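Probable adhesion protein (Pseudomonas aeruginosa PAO1, PDB 6R3Z) binds ferrous iron, manganese(II) and nickel(II), and probably delivers metal ions to a transport system as its periplasmic solute-binding protein. Local coordinates at residues 107-119 and 176-188. Residues are numbered along the deposited sequence; the frame is centred on the assembly and turned at random.
Sequences VVNPHTFLSISAS and IHGAYDYLLREFG. With NI (nickel (II) ion), chain B.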
loop_
_atom_site.group_PDB
_atom_site.type_symbol
_atom_site.label_atom_id
_atom_site.label_comp_id
_atom_site.label_asym_id
_atom_site.label_seq_id
_atom_site.Cartn_x
_atom_site.Cartn_y
_atom_site.Cartn_z
ATOM N N VAL A 107 13.528 -2.032 10.623
ATOM C CA VAL A 107 12.119 -2.402 10.779
ATOM C C VAL A 107 11.667 -2.932 9.411
ATOM O O VAL A 107 12.032 -2.339 8.389
ATOM C CB VAL A 107 11.224 -1.199 11.235
ATOM C CG1 VAL A 107 9.811 -1.666 11.599
ATOM C CG2 VAL A 107 11.844 -0.419 12.399
ATOM N N VAL A 108 10.933 -4.061 9.374
ATOM C CA VAL A 108 10.428 -4.595 8.096
ATOM C C VAL A 108 9.382 -3.590 7.560
ATOM O O VAL A 108 8.490 -3.166 8.306
ATOM C CB VAL A 108 9.859 -6.033 8.251
ATOM C CG1 VAL A 108 8.875 -6.378 7.136
ATOM C CG2 VAL A 108 10.984 -7.069 8.322
ATOM N N ASN A 109 9.527 -3.182 6.290
ATOM C CA ASN A 109 8.614 -2.228 5.678
ATOM C C ASN A 109 7.267 -2.943 5.380
ATOM O O ASN A 109 7.230 -3.887 4.596
ATOM C CB ASN A 109 9.213 -1.602 4.406
ATOM C CG ASN A 109 8.414 -0.393 3.929
ATOM O OD1 ASN A 109 7.167 -0.388 3.947
ATOM N ND2 ASN A 109 9.110 0.648 3.478
ATOM N N PRO A 110 6.155 -2.496 5.984
ATOM C CA PRO A 110 4.878 -3.206 5.775
ATOM C C PRO A 110 4.094 -2.829 4.510
ATOM O O PRO A 110 3.011 -3.388 4.300
ATOM C CB PRO A 110 4.092 -2.854 7.040
ATOM C CG PRO A 110 4.553 -1.461 7.382
ATOM C CD PRO A 110 6.004 -1.382 6.952
ATOM N N HIS A 111 4.586 -1.861 3.707
ATOM C CA HIS A 111 3.881 -1.357 2.506
ATOM C C HIS A 111 4.050 -2.229 1.255
ATOM O O HIS A 111 4.266 -1.707 0.154
ATOM C CB HIS A 111 4.296 0.095 2.217
ATOM C CG HIS A 111 4.030 1.026 3.351
ATOM N ND1 HIS A 111 4.977 1.237 4.343
ATOM C CD2 HIS A 111 2.944 1.804 3.605
ATOM C CE1 HIS A 111 4.437 2.122 5.170
ATOM N NE2 HIS A 111 3.207 2.478 4.778
ATOM N N THR A 112 3.950 -3.564 1.429
ATOM C CA THR A 112 4.107 -4.544 0.329
ATOM C C THR A 112 3.050 -4.326 -0.767
ATOM O O THR A 112 3.317 -4.606 -1.952
ATOM C CB THR A 112 4.014 -5.971 0.879
ATOM O OG1 THR A 112 2.707 -6.157 1.439
ATOM C CG2 THR A 112 5.112 -6.281 1.926
ATOM N N PHE A 113 1.852 -3.799 -0.373
ATOM C CA PHE A 113 0.764 -3.523 -1.334
ATOM C C PHE A 113 1.131 -2.428 -2.347
ATOM O O PHE A 113 0.473 -2.322 -3.375
ATOM C CB PHE A 113 -0.555 -3.192 -0.621
ATOM C CG PHE A 113 -0.403 -2.211 0.518
ATOM C CD1 PHE A 113 -0.522 -0.839 0.297
ATOM C CD2 PHE A 113 -0.155 -2.657 1.814
ATOM C CE1 PHE A 113 -0.400 0.069 1.354
ATOM C CE2 PHE A 113 -0.012 -1.742 2.873
ATOM C CZ PHE A 113 -0.119 -0.383 2.629
ATOM N N LEU A 114 2.175 -1.628 -2.082
ATOM C CA LEU A 114 2.579 -0.605 -3.049
ATOM C C LEU A 114 3.712 -1.123 -3.944
ATOM O O LEU A 114 4.755 -0.507 -4.068
ATOM C CB LEU A 114 2.886 0.752 -2.392
ATOM C CG LEU A 114 1.720 1.371 -1.600
ATOM C CD1 LEU A 114 2.185 2.523 -0.736
ATOM C CD2 LEU A 114 0.580 1.791 -2.503
ATOM N N SER A 115 3.511 -2.304 -4.505
ATOM C CA SER A 115 4.437 -2.985 -5.410
ATOM C C SER A 115 3.566 -3.827 -6.309
ATOM O O SER A 115 2.671 -4.518 -5.809
ATOM C CB SER A 115 5.372 -3.910 -4.641
ATOM O OG SER A 115 5.953 -4.901 -5.485
ATOM N N ILE A 116 3.834 -3.800 -7.620
ATOM C CA ILE A 116 3.052 -4.610 -8.552
ATOM C C ILE A 116 3.371 -6.094 -8.323
ATOM O O ILE A 116 2.444 -6.907 -8.233
ATOM C CB ILE A 116 3.285 -4.152 -10.022
ATOM C CG1 ILE A 116 2.718 -2.711 -10.280
ATOM C CG2 ILE A 116 2.705 -5.183 -11.037
ATOM C CD1 ILE A 116 1.197 -2.529 -10.110
ATOM N N SER A 117 4.680 -6.453 -8.262
ATOM C CA SER A 117 5.093 -7.852 -8.060
ATOM C C SER A 117 4.592 -8.423 -6.721
ATOM O O SER A 117 4.056 -9.530 -6.707
ATOM C CB SER A 117 6.609 -8.002 -8.182
ATOM O OG SER A 117 7.268 -7.195 -7.223
ATOM N N ALA A 118 4.709 -7.654 -5.607
ATOM C CA ALA A 118 4.227 -8.139 -4.309
ATOM C C ALA A 118 2.665 -8.217 -4.306
ATOM O O ALA A 118 2.124 -9.124 -3.687
ATOM C CB ALA A 118 4.723 -7.257 -3.162
ATOM N N SER A 119 1.965 -7.290 -4.994
ATOM C CA SER A 119 0.487 -7.323 -5.093
ATOM C C SER A 119 0.045 -8.612 -5.801
ATOM O O SER A 119 -0.881 -9.272 -5.339
ATOM C CB SER A 119 -0.050 -6.120 -5.862
ATOM O OG SER A 119 -0.002 -4.972 -5.032
ATOM N N ILE A 176 8.331 11.382 2.144
ATOM C CA ILE A 176 7.869 11.857 3.475
ATOM C C ILE A 176 7.511 10.613 4.322
ATOM O O ILE A 176 8.043 10.440 5.424
ATOM C CB ILE A 176 6.638 12.811 3.338
ATOM C CG1 ILE A 176 6.987 14.139 2.604
ATOM C CG2 ILE A 176 5.991 13.091 4.726
ATOM C CD1 ILE A 176 8.033 15.033 3.248
ATOM N N HIS A 177 6.606 9.758 3.782
ATOM C CA HIS A 177 6.135 8.515 4.406
ATOM C C HIS A 177 6.993 7.367 3.868
ATOM O O HIS A 177 7.360 7.393 2.695
ATOM C CB HIS A 177 4.646 8.298 4.077
ATOM C CG HIS A 177 3.943 7.281 4.918
ATOM N ND1 HIS A 177 3.382 7.621 6.146
ATOM C CD2 HIS A 177 3.636 5.992 4.644
ATOM C CE1 HIS A 177 2.779 6.524 6.582
ATOM N NE2 HIS A 177 2.876 5.528 5.696
ATOM N N GLY A 178 7.332 6.392 4.714
ATOM C CA GLY A 178 8.170 5.260 4.288
ATOM C C GLY A 178 7.402 4.192 3.509
ATOM O O GLY A 178 7.584 2.999 3.753
ATOM N N ALA A 179 6.544 4.608 2.566
ATOM C CA ALA A 179 5.638 3.723 1.837
ATOM C C ALA A 179 6.116 3.211 0.486
ATOM O O ALA A 179 5.450 2.327 -0.069
ATOM C CB ALA A 179 4.309 4.450 1.625
ATOM N N TYR A 180 7.181 3.813 -0.095
ATOM C CA TYR A 180 7.508 3.584 -1.505
ATOM C C TYR A 180 8.783 2.803 -1.823
ATOM O O TYR A 180 9.176 2.733 -2.996
ATOM C CB TYR A 180 7.521 4.951 -2.211
ATOM C CG TYR A 180 6.215 5.681 -1.969
ATOM C CD1 TYR A 180 5.018 5.194 -2.490
ATOM C CD2 TYR A 180 6.140 6.722 -1.044
ATOM C CE1 TYR A 180 3.799 5.807 -2.209
ATOM C CE2 TYR A 180 4.921 7.342 -0.745
ATOM C CZ TYR A 180 3.747 6.857 -1.304
ATOM O OH TYR A 180 2.533 7.448 -1.020
ATOM N N ASP A 181 9.386 2.154 -0.821
ATOM C CA ASP A 181 10.589 1.366 -1.078
ATOM C C ASP A 181 10.292 0.210 -2.062
ATOM O O ASP A 181 11.065 0.028 -3.001
ATOM C CB ASP A 181 11.201 0.885 0.242
ATOM C CG ASP A 181 11.541 2.067 1.146
ATOM O OD1 ASP A 181 10.605 2.615 1.796
ATOM O OD2 ASP A 181 12.726 2.470 1.176
ATOM N N TYR A 182 9.142 -0.508 -1.896
ATOM C CA TYR A 182 8.788 -1.606 -2.826
ATOM C C TYR A 182 8.449 -1.050 -4.213
ATOM O O TYR A 182 8.806 -1.654 -5.225
ATOM C CB TYR A 182 7.591 -2.419 -2.329
ATOM C CG TYR A 182 7.824 -3.117 -1.014
ATOM C CD1 TYR A 182 8.485 -4.341 -0.960
ATOM C CD2 TYR A 182 7.412 -2.541 0.184
ATOM C CE1 TYR A 182 8.727 -4.979 0.254
ATOM C CE2 TYR A 182 7.643 -3.175 1.409
ATOM C CZ TYR A 182 8.305 -4.392 1.436
ATOM O OH TYR A 182 8.551 -5.036 2.623
ATOM N N LEU A 183 7.747 0.092 -4.255
ATOM C CA LEU A 183 7.373 0.733 -5.518
ATOM C C LEU A 183 8.619 1.141 -6.308
ATOM O O LEU A 183 8.717 0.835 -7.499
ATOM C CB LEU A 183 6.488 1.957 -5.254
ATOM C CG LEU A 183 5.787 2.533 -6.498
ATOM C CD1 LEU A 183 4.410 3.042 -6.160
ATOM C CD2 LEU A 183 6.610 3.629 -7.116
ATOM N N LEU A 184 9.573 1.822 -5.644
ATOM C CA LEU A 184 10.783 2.284 -6.317
ATOM C C LEU A 184 11.710 1.129 -6.698
ATOM O O LEU A 184 12.403 1.227 -7.713
ATOM C CB LEU A 184 11.483 3.371 -5.484
ATOM C CG LEU A 184 10.673 4.697 -5.513
ATOM C CD1 LEU A 184 10.941 5.548 -4.316
ATOM C CD2 LEU A 184 10.929 5.477 -6.801
ATOM N N ARG A 185 11.641 0.004 -5.941
ATOM C CA ARG A 185 12.408 -1.219 -6.227
ATOM C C ARG A 185 12.034 -1.753 -7.629
ATOM O O ARG A 185 12.857 -2.388 -8.281
ATOM C CB ARG A 185 12.110 -2.307 -5.170
ATOM C CG ARG A 185 13.129 -3.454 -5.173
ATOM C CD ARG A 185 12.951 -4.348 -3.963
ATOM N NE ARG A 185 14.157 -5.136 -3.696
ATOM C CZ ARG A 185 14.315 -6.409 -4.042
ATOM N NH1 ARG A 185 13.340 -7.061 -4.666
ATOM N NH2 ARG A 185 15.446 -7.043 -3.763
ATOM N N GLU A 186 10.810 -1.468 -8.104
ATOM C CA GLU A 186 10.395 -1.948 -9.428
ATOM C C GLU A 186 10.995 -1.154 -10.588
ATOM O O GLU A 186 10.851 -1.550 -11.749
ATOM C CB GLU A 186 8.898 -2.032 -9.509
ATOM C CG GLU A 186 8.415 -2.955 -8.411
ATOM C CD GLU A 186 7.003 -3.438 -8.587
ATOM O OE1 GLU A 186 6.098 -2.585 -8.687
ATOM O OE2 GLU A 186 6.804 -4.671 -8.627
ATOM N N PHE A 187 11.726 -0.083 -10.256
ATOM C CA PHE A 187 12.490 0.711 -11.201
ATOM C C PHE A 187 13.983 0.437 -10.979
ATOM O O PHE A 187 14.816 0.970 -11.706
ATOM C CB PHE A 187 12.190 2.210 -11.022
ATOM C CG PHE A 187 10.788 2.604 -11.418
ATOM C CD1 PHE A 187 10.495 2.981 -12.723
ATOM C CD2 PHE A 187 9.766 2.630 -10.481
ATOM C CE1 PHE A 187 9.197 3.362 -13.083
ATOM C CE2 PHE A 187 8.466 2.995 -10.844
ATOM C CZ PHE A 187 8.190 3.363 -12.144
ATOM N N GLY A 188 14.300 -0.398 -9.984
ATOM C CA GLY A 188 15.678 -0.692 -9.592
ATOM C C GLY A 188 16.264 0.470 -8.808
ATOM O O GLY A 188 17.485 0.702 -8.816
HETATM NI NI NI B . 1.760 3.669 5.937
HETATM O O HOH W 1 8.622 -4.560 -5.491
#
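His111 and His177 reach one nickel ion through different first torsions: the CG of His111 lies anti to its own carbonyl carbon (chi1 -58°), whereas that of His177 lies anti to its backbone nitrogen (chi1 -165°). Both rings then offer NE2 to the metal, the His111 NE2–nickel and His177 NE2–nickel bonds each measuring 2.2 Å, with the ring planes 82° apart. The other ring nitrogen of His111, ND1, is held by Asn109, whose OD1 accepts ND1 of His111 at 2.8 Å, within the imidazole plane, and also the His111 backbone N, forming an Asx turn. This second-shell grip sets the rotation of the ring and would be expected to make NE2 a stronger electron donor. CA of Ala179 covers one face, 3.6 Å from the ring centroid, in a CH-pi contact. Through ND2 the same asparagine amide donates across the interface to the carbonyl O of Gly178.

Tyr182 runs past Asn109 in the opposite direction, and its OH donates to Asn109 O at 2.6 Å, on a carbonyl lone pair; CA of Thr112 lies over one face of the phenol ring, offset toward the rim, in a CH-pi contact.

Beyond Tyr182, Glu186 clamps the start of helix 116-133. Its OE1 accepts Ile116 N at 2.8 Å, while OE2 takes Ser117 N through the syn lone pair and, from the anti side and tilted out of the carboxylate plane, Ser117 OG. Ser115, the N-cap, receives Ala118 N on OG at 3.0 Å. A carboxylate bound to these first-turn N-H groups would be expected to interact favourably with the helix N-terminus.

Together with His41, His66, His199 and His250, these two histidines complete an all-histidine, six-coordinate site in the cleft between the two four-stranded parallel sheets of a ZnuA-like, family 9 solute-binding protein.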